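Local coordinates for protein Exo-1,5-alpha-l-arabinofuranobiosidase (Gibberella zeae, PDB 2YDT) that probably cleaves arabinobiose units from the ends of 1,5-alpha-L-arabinan chains, as a glycoside hydrolase with a six-bladed beta-propeller fold, at residues Y30-E35 / T324-T329; T178-L183 / Y207-M212; R95-Y100 / L159-E164; V265-T270 / A311-D316. All coordinates share one frame; numbering follows the deposited sequence.

Contact 1: Y30-E35 / T324-T329; sequences YARPLE and TRSLLT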
# COMPACT_ATOMS: atom_id res chain seq x y z
N TYR A 30 2.29 7.33 -5.34
CA TYR A 30 1.51 6.47 -4.41
C TYR A 30 0.21 5.98 -5.01
O TYR A 30 -0.87 6.25 -4.48
CB TYR A 30 1.30 7.19 -3.05
CG TYR A 30 1.27 6.27 -1.85
CD1 TYR A 30 2.35 6.22 -0.95
CD2 TYR A 30 0.16 5.48 -1.57
CE1 TYR A 30 2.35 5.41 0.15
CE2 TYR A 30 0.14 4.65 -0.47
CZ TYR A 30 1.22 4.63 0.41
OH TYR A 30 1.21 3.80 1.52
N ALA A 31 0.30 5.21 -6.09
CA ALA A 31 -0.88 4.68 -6.77
C ALA A 31 -1.44 3.46 -6.04
O ALA A 31 -0.68 2.61 -5.57
CB ALA A 31 -0.53 4.29 -8.25
N ARG A 32 -2.77 3.39 -6.01
CA ARG A 32 -3.48 2.26 -5.40
C ARG A 32 -4.70 1.86 -6.21
O ARG A 32 -5.53 2.74 -6.53
CB ARG A 32 -3.89 2.61 -3.95
CG ARG A 32 -2.72 2.67 -2.99
CD ARG A 32 -2.11 1.33 -2.71
NE ARG A 32 -1.10 1.34 -1.67
CZ ARG A 32 0.21 1.47 -1.86
NH1 ARG A 32 0.72 1.70 -3.05
NH2 ARG A 32 1.02 1.34 -0.85
N PRO A 33 -4.86 0.54 -6.46
CA PRO A 33 -6.05 0.03 -7.18
C PRO A 33 -6.97 -0.77 -6.29
O PRO A 33 -6.59 -1.21 -5.21
CB PRO A 33 -5.43 -0.95 -8.17
CG PRO A 33 -4.35 -1.58 -7.40
CD PRO A 33 -3.83 -0.51 -6.40
N LEU A 34 -8.19 -0.93 -6.76
CA LEU A 34 -9.19 -1.77 -6.06
C LEU A 34 -10.14 -2.42 -7.05
O LEU A 34 -10.68 -1.74 -7.93
CB LEU A 34 -9.99 -0.91 -5.07
CG LEU A 34 -11.14 -1.58 -4.33
CD1 LEU A 34 -10.58 -2.64 -3.35
CD2 LEU A 34 -12.08 -0.58 -3.58
N GLU A 35 -10.39 -3.73 -6.87
CA GLU A 35 -11.45 -4.41 -7.65
C GLU A 35 -12.69 -4.57 -6.78
O GLU A 35 -12.61 -5.18 -5.71
CB GLU A 35 -11.00 -5.79 -8.13
CG GLU A 35 -12.00 -6.46 -9.07
CD GLU A 35 -11.57 -7.85 -9.54
OE1 GLU A 35 -11.20 -8.66 -8.66
OE2 GLU A 35 -11.62 -8.12 -10.75
N THR A 324 6.47 2.63 -4.16
CA THR A 324 5.29 1.88 -3.68
C THR A 324 4.37 1.42 -4.83
O THR A 324 3.14 1.44 -4.76
CB THR A 324 4.54 2.61 -2.50
OG1 THR A 324 3.66 1.68 -1.85
CG2 THR A 324 3.73 3.85 -2.98
N ARG A 325 4.99 0.91 -5.89
CA ARG A 325 4.26 0.30 -6.99
C ARG A 325 3.36 -0.79 -6.42
O ARG A 325 3.83 -1.59 -5.59
CB ARG A 325 5.26 -0.21 -8.04
CG ARG A 325 4.63 -0.51 -9.39
CD ARG A 325 5.66 -1.08 -10.40
NE ARG A 325 6.20 -2.35 -9.92
CZ ARG A 325 6.98 -3.14 -10.63
NH1 ARG A 325 7.27 -2.82 -11.89
NH2 ARG A 325 7.49 -4.25 -10.09
N SER A 326 2.10 -0.80 -6.83
CA SER A 326 1.10 -1.67 -6.22
C SER A 326 0.62 -2.74 -7.15
O SER A 326 0.89 -2.71 -8.37
CB SER A 326 -0.08 -0.85 -5.69
OG SER A 326 -0.62 -0.02 -6.66
N LEU A 327 -0.08 -3.71 -6.57
CA LEU A 327 -0.53 -4.91 -7.29
C LEU A 327 -1.97 -5.24 -7.00
O LEU A 327 -2.52 -4.92 -5.93
CB LEU A 327 0.33 -6.11 -6.86
CG LEU A 327 1.84 -6.04 -7.00
CD1 LEU A 327 2.55 -7.25 -6.24
CD2 LEU A 327 2.25 -6.01 -8.47
N LEU A 328 -2.63 -5.87 -7.98
CA LEU A 328 -4.00 -6.29 -7.85
C LEU A 328 -4.18 -7.61 -8.60
O LEU A 328 -3.71 -7.76 -9.73
CB LEU A 328 -4.90 -5.20 -8.44
CG LEU A 328 -6.38 -5.50 -8.40
CD1 LEU A 328 -7.18 -4.21 -8.19
CD2 LEU A 328 -6.79 -6.26 -9.70
N THR A 329 -4.84 -8.56 -7.96
CA THR A 329 -5.22 -9.83 -8.61
C THR A 329 -6.72 -9.81 -8.93
O THR A 329 -7.50 -9.24 -8.18
CB THR A 329 -4.80 -11.04 -7.73
OG1 THR A 329 -5.02 -12.25 -8.48
CG2 THR A 329 -5.62 -11.08 -6.45
O HOH W 1 2.71 3.56 -6.78
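The chi1 of Thr324 (-164°) sets OG1 anti to the backbone N, facing Arg32, and leaves CG2 to meet Tyr30. The Arg32 chain bends at chi2 and brings its guanidinium back to the 324-329 segment, although its CB points away. The two segments belong to adjacent blades of a six-bladed beta-propeller. Strand 28-35 and strand 326-330 each lie at the edge of a four-stranded antiparallel sheet. Here they run nearly parallel, with segment axes 6.7 Å apart at closest approach.

Arg32 grips Thr324 end-on. Arg32 NH2 donates to Thr324 OG1 at 2.8 Å, with a fairly straight N-H...O angle of 160°. Arg32 NH1 reaches Thr324 O at 3.0 Å, in the plane of that carbonyl, and also bonds to OG1. A further bond joins Arg32 NH1 to Ala31 O at 3.0 Å. These bonds should fix the rotation of the guanidinium. Tyr30 CE2 lies over the centre of one guanidinium face.

The methyl CG2 of Thr324 makes a CH-pi contact over one face of the Tyr30 ring, 3.7 Å from the ring centroid. Tyr30 also touches the bound arabinofuranose, so this buried cluster backs the sugar pocket. Further along, the contact turns apolar. Pro33 CB packs against Leu328 CD1 at 3.7 Å, the two side chains running past each other in opposite directions. Glu35 OE1 is hydrogen-bonded to Gln331 N, just beyond the second segment. Ala31 O takes a second hydrogen bond, from Ser326 OG at 2.8 Å. Ser326 OG and Arg32 NH1 approach this oxygen from opposite faces of the carbonyl plane.

Contact 2: T178-L183 / Y207-M212; sequences THSQKL and YARPGM. With EDG (1,4-dideoxy-1,4-imino-L-arabinitol), chain B.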
# COMPACT_ATOMS: atom_id res chain seq x y z
N THR A 178 12.58 5.62 21.54
CA THR A 178 12.94 4.23 21.53
C THR A 178 13.05 3.62 20.12
O THR A 178 13.86 2.75 19.88
CB THR A 178 11.89 3.42 22.31
OG1 THR A 178 11.66 4.07 23.58
CG2 THR A 178 12.36 2.00 22.57
N HIS A 179 12.22 4.09 19.19
CA HIS A 179 12.29 3.63 17.80
C HIS A 179 12.10 4.78 16.82
O HIS A 179 11.07 5.42 16.83
CB HIS A 179 11.22 2.55 17.53
CG HIS A 179 11.28 1.41 18.49
ND1 HIS A 179 12.21 0.38 18.40
CD2 HIS A 179 10.50 1.11 19.55
CE1 HIS A 179 12.02 -0.46 19.40
NE2 HIS A 179 10.98 -0.05 20.11
N SER A 180 13.10 5.03 15.98
CA SER A 180 12.98 6.08 14.96
C SER A 180 11.65 5.92 14.21
O SER A 180 10.90 6.91 13.98
CB SER A 180 14.18 6.03 13.98
OG SER A 180 14.10 7.03 13.00
N GLN A 181 11.34 4.68 13.85
CA GLN A 181 9.99 4.32 13.42
C GLN A 181 9.76 2.86 13.82
O GLN A 181 10.71 2.06 13.89
CB GLN A 181 9.80 4.48 11.93
CG GLN A 181 8.34 4.41 11.46
CD GLN A 181 8.16 4.77 10.00
OE1 GLN A 181 7.92 5.91 9.67
NE2 GLN A 181 8.39 3.79 9.10
N LYS A 182 8.50 2.51 14.06
CA LYS A 182 8.07 1.13 14.23
C LYS A 182 6.77 0.93 13.45
O LYS A 182 6.23 1.88 12.89
CB LYS A 182 7.93 0.77 15.72
CG LYS A 182 6.84 1.55 16.45
CD LYS A 182 6.70 1.12 17.92
CE LYS A 182 5.56 1.79 18.63
NZ LYS A 182 5.56 1.31 20.10
N LEU A 183 6.29 -0.30 13.41
CA LEU A 183 5.10 -0.71 12.67
C LEU A 183 4.07 -1.19 13.68
O LEU A 183 4.40 -1.93 14.62
CB LEU A 183 5.43 -1.83 11.67
CG LEU A 183 6.29 -1.36 10.53
CD1 LEU A 183 6.79 -2.52 9.70
CD2 LEU A 183 5.47 -0.38 9.63
N TYR A 207 17.90 3.55 15.41
CA TYR A 207 17.88 4.15 14.09
C TYR A 207 17.21 3.30 13.01
O TYR A 207 17.02 3.77 11.90
CB TYR A 207 19.30 4.56 13.69
CG TYR A 207 19.73 5.74 14.52
CD1 TYR A 207 19.15 7.00 14.30
CD2 TYR A 207 20.65 5.60 15.54
CE1 TYR A 207 19.50 8.08 15.06
CE2 TYR A 207 21.00 6.69 16.31
CZ TYR A 207 20.43 7.91 16.06
OH TYR A 207 20.78 8.99 16.85
N ALA A 208 16.83 2.05 13.33
CA ALA A 208 16.07 1.22 12.40
C ALA A 208 14.71 1.85 12.14
O ALA A 208 14.11 2.44 13.03
CB ALA A 208 15.88 -0.19 12.92
N ARG A 209 14.25 1.71 10.91
CA ARG A 209 12.97 2.31 10.44
C ARG A 209 12.24 1.28 9.58
O ARG A 209 12.12 1.43 8.36
CB ARG A 209 13.19 3.62 9.69
CG ARG A 209 13.71 4.74 10.55
CD ARG A 209 14.09 5.94 9.70
NE ARG A 209 12.90 6.51 9.08
CZ ARG A 209 11.99 7.25 9.69
NH1 ARG A 209 12.15 7.68 10.93
NH2 ARG A 209 10.91 7.60 9.02
N PRO A 210 11.70 0.22 10.22
CA PRO A 210 10.74 -0.62 9.49
C PRO A 210 9.55 0.24 9.10
O PRO A 210 9.14 1.08 9.90
CB PRO A 210 10.35 -1.70 10.52
CG PRO A 210 10.52 -0.98 11.85
CD PRO A 210 11.75 -0.12 11.65
N GLY A 211 9.06 0.04 7.89
CA GLY A 211 8.01 0.90 7.34
C GLY A 211 7.23 0.24 6.21
O GLY A 211 7.65 -0.76 5.60
N MET A 212 6.08 0.83 5.93
CA MET A 212 5.30 0.57 4.69
C MET A 212 4.68 -0.87 4.67
O MET A 212 5.02 -1.74 3.83
CB MET A 212 6.15 0.85 3.44
CG MET A 212 6.87 2.18 3.55
SD MET A 212 7.50 2.85 2.02
CE MET A 212 5.95 3.40 1.25
O2' EDG B . 7.68 4.13 6.34
C2' EDG B . 8.55 5.23 5.96
C1' EDG B . 8.83 5.18 4.47
N4' EDG B . 8.17 6.37 3.92
C3' EDG B . 7.95 6.61 6.25
O3' EDG B . 8.56 7.29 7.37
C4' EDG B . 8.20 7.40 4.95
C5' EDG B . 7.25 8.53 4.69
O5' EDG B . 7.79 9.30 3.62
O HOH W 2 14.00 1.47 15.72
O HOH W 3 16.58 6.64 11.90
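The guanidinium of Arg209 has Gln181 CB over one face, offset toward the rim. Ser180 OG lies at its edge, and so does O3' of the bound iminosugar. Arg209 NH1 donates to Ser180 OG at 2.9 Å, and that oxygen lies almost in the guanidinium plane. Arg209 NH2 lies 2.9 Å from the ligand O3' and is hydrogen-bonded to Gln173.

The Gln181 amide is the second flat group. Its CG is anti to the backbone N (chi1 -167°), and the extended chain carries the amide to the ligand. Gln181 NE2 donates to Pro210 O at 2.9 Å in a nearly straight bond (174°), with the acceptor in the amide plane. Gln181 NE2 also donates to the ligand O2' at 2.9 Å, while Gln181 OE1 accepts from O3' at 2.8 Å. The amide thus holds two neighbouring hydroxyls, and the Pro210 carbonyl fixes which way round it sits.

Gly211 CA comes 3.4 Å from Gln181 NE2, a close fit beside the amide. Behind the polar groups, Leu183 CD1 packs on Pro210 CB at 3.7 Å. The two segments lead into strands of adjacent propeller blades. Together they form part of the iminosugar pocket of this glycosidase.

Contact 3: R95-Y100 / L159-E164; sequences RAFGKY and LMTYKE. With SO4 (sulfate ion), chain G; SO4 (sulfate ion), chain H.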
# COMPACT_ATOMS: atom_id res chain seq x y z
N ARG A 95 -17.48 -7.92 4.56
CA ARG A 95 -18.57 -8.19 5.47
C ARG A 95 -18.92 -6.84 6.10
O ARG A 95 -18.18 -5.87 5.91
CB ARG A 95 -18.07 -9.15 6.55
CG ARG A 95 -16.99 -8.48 7.36
CD ARG A 95 -16.25 -9.33 8.33
NE ARG A 95 -17.15 -9.97 9.25
CZ ARG A 95 -17.72 -9.40 10.31
NH1 ARG A 95 -17.50 -8.14 10.64
NH2 ARG A 95 -18.51 -10.15 11.08
N ALA A 96 -19.99 -6.78 6.88
CA ALA A 96 -20.40 -5.53 7.52
C ALA A 96 -19.57 -5.24 8.75
O ALA A 96 -19.14 -6.14 9.49
CB ALA A 96 -21.92 -5.59 7.92
N PHE A 97 -19.36 -3.96 8.98
CA PHE A 97 -18.86 -3.47 10.25
C PHE A 97 -19.84 -2.42 10.73
O PHE A 97 -19.91 -1.33 10.18
CB PHE A 97 -17.40 -2.96 10.12
CG PHE A 97 -16.41 -4.07 9.86
CD1 PHE A 97 -15.96 -4.88 10.90
CD2 PHE A 97 -15.98 -4.34 8.58
CE1 PHE A 97 -15.09 -5.93 10.67
CE2 PHE A 97 -15.08 -5.39 8.34
CZ PHE A 97 -14.64 -6.18 9.39
N GLY A 98 -20.67 -2.77 11.73
CA GLY A 98 -21.68 -1.83 12.18
C GLY A 98 -22.59 -1.41 11.06
O GLY A 98 -23.10 -2.26 10.29
N LYS A 99 -22.80 -0.11 10.92
CA LYS A 99 -23.72 0.42 9.91
C LYS A 99 -23.13 0.57 8.51
O LYS A 99 -23.77 1.16 7.63
CB LYS A 99 -24.27 1.76 10.39
CG LYS A 99 -23.26 2.89 10.45
CD LYS A 99 -23.89 4.13 11.01
CE LYS A 99 -22.91 5.31 10.97
NZ LYS A 99 -23.43 6.45 11.87
N TYR A 100 -21.94 0.03 8.29
CA TYR A 100 -21.30 -0.01 6.96
C TYR A 100 -21.35 -1.44 6.42
O TYR A 100 -20.67 -2.32 6.93
CB TYR A 100 -19.84 0.50 7.09
CG TYR A 100 -19.80 1.90 7.66
CD1 TYR A 100 -19.99 3.01 6.84
CD2 TYR A 100 -19.64 2.13 9.01
CE1 TYR A 100 -20.02 4.29 7.35
CE2 TYR A 100 -19.64 3.40 9.53
CZ TYR A 100 -19.83 4.50 8.68
OH TYR A 100 -19.87 5.79 9.17
N LEU A 159 -5.40 -1.73 5.09
CA LEU A 159 -6.60 -2.34 5.70
C LEU A 159 -6.78 -3.80 5.33
O LEU A 159 -6.62 -4.18 4.19
CB LEU A 159 -7.86 -1.57 5.26
CG LEU A 159 -8.01 -0.15 5.83
CD1 LEU A 159 -8.99 0.67 4.92
CD2 LEU A 159 -8.47 -0.16 7.27
N MET A 160 -7.19 -4.60 6.32
CA MET A 160 -7.50 -6.01 6.07
C MET A 160 -8.44 -6.54 7.17
O MET A 160 -8.27 -6.25 8.35
CB MET A 160 -6.21 -6.84 6.10
CG MET A 160 -6.40 -8.28 5.64
SD MET A 160 -4.92 -9.31 5.85
CE MET A 160 -4.94 -9.51 7.61
N THR A 161 -9.42 -7.34 6.77
CA THR A 161 -10.32 -8.00 7.71
C THR A 161 -9.68 -9.26 8.28
O THR A 161 -8.96 -9.97 7.56
CB THR A 161 -11.65 -8.31 7.04
OG1 THR A 161 -12.35 -7.08 6.73
CG2 THR A 161 -12.59 -9.16 7.95
N TYR A 162 -9.93 -9.53 9.56
CA TYR A 162 -9.57 -10.83 10.19
C TYR A 162 -10.70 -11.21 11.12
O TYR A 162 -10.91 -10.54 12.12
CB TYR A 162 -8.27 -10.74 10.97
CG TYR A 162 -7.92 -12.02 11.71
CD1 TYR A 162 -7.67 -13.21 11.01
CD2 TYR A 162 -7.88 -12.06 13.10
CE1 TYR A 162 -7.35 -14.39 11.68
CE2 TYR A 162 -7.54 -13.22 13.75
CZ TYR A 162 -7.29 -14.37 13.04
OH TYR A 162 -6.93 -15.52 13.73
N LYS A 163 -11.43 -12.26 10.75
CA LYS A 163 -12.58 -12.71 11.54
C LYS A 163 -13.54 -11.55 11.76
O LYS A 163 -14.04 -10.96 10.80
CB LYS A 163 -12.04 -13.39 12.83
CG LYS A 163 -11.20 -14.63 12.52
CD LYS A 163 -10.85 -15.44 13.77
CE LYS A 163 -10.23 -16.81 13.49
NZ LYS A 163 -10.59 -17.44 12.17
N GLU A 164 -13.84 -11.18 12.98
CA GLU A 164 -14.85 -10.17 13.19
C GLU A 164 -14.27 -8.76 13.29
O GLU A 164 -15.03 -7.81 13.57
CB GLU A 164 -15.67 -10.53 14.44
CG GLU A 164 -15.04 -10.08 15.76
CD GLU A 164 -13.83 -10.87 16.22
OE1 GLU A 164 -13.35 -11.81 15.54
OE2 GLU A 164 -13.34 -10.53 17.31
S SO4 G . -11.23 -13.95 7.55
O1 SO4 G . -11.64 -12.55 7.46
O2 SO4 G . -10.77 -14.24 8.89
O3 SO4 G . -12.37 -14.82 7.23
O4 SO4 G . -10.16 -14.15 6.56
S SO4 H . -9.61 -8.87 2.77
O1 SO4 H . -9.55 -8.29 4.08
O2 SO4 H . -8.47 -8.37 1.95
O3 SO4 H . -9.60 -10.32 2.87
O4 SO4 H . -10.86 -8.53 2.10
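Phe97 starts a type II' beta turn that ends at Tyr100, and its CA stays 8.3 Å from that of Glu164, so side chains must bridge the gap. Within the turn, Phe97 and Tyr100 hydrogen-bond to each other through both backbone N-H groups. The Phe97 ring presents its edge to the 159-164 segment. Its CE2 lies 3.6 Å from Thr161 OG1, and its CE1 lies 3.5 Å from Glu164 O. The Thr161 hydroxyl is itself hydrogen-bonded to Tyr91 OH.

Arg95 comes in beside Phe97. Its CG sits between the backbone N and the carbonyl carbon (chi1 64°), and the chain bends at chi3. Arg95 CD then packs on Thr161 CG2 at 3.7 Å. The guanidinium lies against the backbone beyond the strand, with Glu164 CA over the centre of one face and Lys163 O over the same face. Arg95 NE and Lys163 O are 3.6 Å apart, without a hydrogen bond. Phe97 CD1 lies at the edge of the guanidinium, in its plane.

In the propeller, this joins two neighbouring blades. The loop after strand 87-92 belongs to one, and the reversal between strands 154-162 and 165-172 belongs to the next. Phe97 and Thr161 also both touch Leu166 of the second blade.

Two sulfates, probably from the crystallisation liquor, bind backbone N-H groups of the second segment. Thr161 N donates to O1 of the chain H sulfate at 2.9 Å. Lys163 N donates to O2 of the chain G sulfate at 2.8 Å. The Lys163 side chain runs across the Tyr162 ring, with CG above the centre of one face.

Contact 4: V265-T270 / A311-D316; sequences VSNDGT and AWKKWD. With MN (manganese (II) ion), chain M.
An Asx turn at Asp268 receives the ammonium group of Lys314. Asp268 OD1 accepts from Thr270 N, two residues on, at 3.1 Å. Asp268 OD1 also accepts from Thr270 OG1 at 2.7 Å. These two bonds hold the carboxylate in place and leave OD2 for the other segment. Lys314 NZ forms a salt bridge with Asp268 OD2 at 3.1 Å and meets the syn lone pair of that oxygen. Lys314 NZ also donates to Thr270 OG1 at 3.0 Å. The hydroxyl of Thr270 therefore accepts from the lysine and donates to the aspartate. The Lys314 chain leaves with CG anti to the backbone N (chi1 166°) and bends at chi3, and it crosses both partners at about a right angle.

The loop 265-270 follows the outermost strand of one propeller blade, 262-263, and leads to the innermost strand of the next, 277-281. Strand 313-315 is the outermost strand of that next blade. The contact thus packs a connection between blades against the outer edge of the blade it enters.

A type I beta turn runs from Ser266 to Gly269, and at its start the backbones meet. Asn267 N makes a weak hydrogen bond to Trp312 O at 3.0 Å, and Ser266 CA makes a C-H...O contact with the same oxygen. Water 4 bridges Val265 O and Trp312 N. Trp312 CB faces the loop, but its indole leads away and NE1 is hydrogen-bonded to Tyr247 OH. Just past the strand, Asp316 OD1 binds a manganese ion at 2.2 Å. Glu299, which Lys314 touches, is another ligand of that metal.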
# COMPACT_ATOMS: atom_id res chain seq x y z
N VAL A 265 15.24 -12.69 -0.89
CA VAL A 265 16.40 -12.79 -1.80
C VAL A 265 16.00 -13.80 -2.86
O VAL A 265 15.62 -14.92 -2.52
CB VAL A 265 17.67 -13.27 -1.05
CG1 VAL A 265 18.90 -13.34 -2.01
CG2 VAL A 265 18.05 -12.36 0.13
N SER A 266 16.02 -13.42 -4.15
CA SER A 266 15.61 -14.36 -5.20
C SER A 266 16.75 -15.36 -5.45
O SER A 266 17.86 -15.15 -4.96
CB SER A 266 15.19 -13.66 -6.51
OG SER A 266 16.26 -12.94 -7.08
N ASN A 267 16.43 -16.40 -6.23
CA ASN A 267 17.38 -17.51 -6.52
C ASN A 267 18.69 -17.01 -7.15
O ASN A 267 19.77 -17.59 -6.89
CB ASN A 267 16.70 -18.58 -7.38
CG ASN A 267 16.25 -18.05 -8.72
OD1 ASN A 267 15.40 -17.17 -8.80
ND2 ASN A 267 16.83 -18.60 -9.81
N ASP A 268 18.66 -15.93 -7.93
CA ASP A 268 19.90 -15.36 -8.50
C ASP A 268 20.65 -14.38 -7.59
O ASP A 268 21.64 -13.76 -8.00
CB ASP A 268 19.64 -14.76 -9.89
CG ASP A 268 19.02 -13.37 -9.85
OD1 ASP A 268 18.58 -12.96 -8.76
OD2 ASP A 268 19.01 -12.70 -10.90
N GLY A 269 20.16 -14.19 -6.36
CA GLY A 269 20.80 -13.32 -5.40
C GLY A 269 20.25 -11.89 -5.31
O GLY A 269 20.78 -11.09 -4.56
N THR A 270 19.25 -11.58 -6.11
CA THR A 270 18.68 -10.21 -6.13
C THR A 270 18.01 -9.92 -4.80
O THR A 270 17.26 -10.77 -4.29
CB THR A 270 17.66 -10.03 -7.26
OG1 THR A 270 18.30 -10.28 -8.54
CG2 THR A 270 17.11 -8.58 -7.27
N ALA A 311 12.61 -20.03 -1.83
CA ALA A 311 11.81 -20.25 -3.00
C ALA A 311 11.36 -18.96 -3.73
O ALA A 311 10.45 -19.01 -4.54
CB ALA A 311 10.60 -21.15 -2.64
N TRP A 312 12.00 -17.83 -3.50
CA TRP A 312 11.63 -16.58 -4.21
C TRP A 312 12.26 -16.58 -5.60
O TRP A 312 13.46 -16.86 -5.73
CB TRP A 312 12.03 -15.33 -3.45
CG TRP A 312 11.24 -15.15 -2.20
CD1 TRP A 312 11.57 -15.59 -0.93
CD2 TRP A 312 9.96 -14.50 -2.08
NE1 TRP A 312 10.57 -15.24 -0.02
CE2 TRP A 312 9.57 -14.59 -0.70
CE3 TRP A 312 9.10 -13.87 -2.98
CZ2 TRP A 312 8.36 -14.04 -0.22
CZ3 TRP A 312 7.89 -13.33 -2.49
CH2 TRP A 312 7.55 -13.42 -1.13
N LYS A 313 11.45 -16.23 -6.59
CA LYS A 313 11.90 -16.12 -7.99
C LYS A 313 11.63 -14.69 -8.48
O LYS A 313 10.79 -13.99 -7.91
CB LYS A 313 11.20 -17.12 -8.89
CG LYS A 313 11.12 -18.59 -8.37
CD LYS A 313 12.44 -19.20 -8.03
CE LYS A 313 12.33 -20.70 -7.72
NZ LYS A 313 13.55 -21.17 -6.94
N LYS A 314 12.34 -14.27 -9.52
CA LYS A 314 12.24 -12.92 -10.04
C LYS A 314 11.88 -12.96 -11.52
O LYS A 314 12.46 -13.77 -12.27
CB LYS A 314 13.56 -12.23 -9.83
CG LYS A 314 13.79 -10.91 -10.60
CD LYS A 314 15.17 -10.35 -10.34
CE LYS A 314 16.19 -10.94 -11.31
NZ LYS A 314 17.38 -10.08 -11.43
N TRP A 315 10.99 -12.07 -11.97
CA TRP A 315 10.50 -12.03 -13.36
C TRP A 315 10.33 -10.60 -13.87
O TRP A 315 9.76 -9.74 -13.18
CB TRP A 315 9.15 -12.75 -13.54
CG TRP A 315 9.02 -14.05 -12.78
CD1 TRP A 315 8.49 -14.20 -11.54
CD2 TRP A 315 9.46 -15.35 -13.18
NE1 TRP A 315 8.55 -15.51 -11.14
CE2 TRP A 315 9.13 -16.24 -12.14
CE3 TRP A 315 10.05 -15.86 -14.34
CZ2 TRP A 315 9.41 -17.61 -12.20
CZ3 TRP A 315 10.32 -17.21 -14.41
CH2 TRP A 315 10.00 -18.07 -13.35
N ASP A 316 10.77 -10.35 -15.11
CA ASP A 316 10.57 -9.05 -15.74
C ASP A 316 9.13 -8.85 -16.11
O ASP A 316 8.41 -9.81 -16.45
CB ASP A 316 11.41 -8.93 -17.03
CG ASP A 316 12.86 -8.86 -16.77
OD1 ASP A 316 13.28 -8.10 -15.87
OD2 ASP A 316 13.62 -9.56 -17.47
MN MN M . 15.28 -7.61 -15.17
O HOH W 4 14.72 -17.52 -2.27
O HOH W 5 15.68 -9.15 -14.52

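In the fold
All four contacts join parts of one six-bladed propeller. Contact 1 lies about 7 Å from the centre of the chain, and its loop encloses the other three along the sequence. Contacts 1 and 2 have centres about 24 Å apart but touch: Met212 CE lies 4.1 Å from Thr324 CB and packs near Tyr30. Contact 2 holds the iminosugar, while Tyr30 of contact 1 belongs to the adjoining arabinofuranose pocket. Contact 3 reaches the same sheet as contact 2, with nearest atoms about 10 Å apart. Contact 4 lies beside a manganese site, which includes Asp316; its centre is about 35 Å from that of contact 3. Strand 313-315 of contact 4 directly precedes strand 326-330 of contact 1.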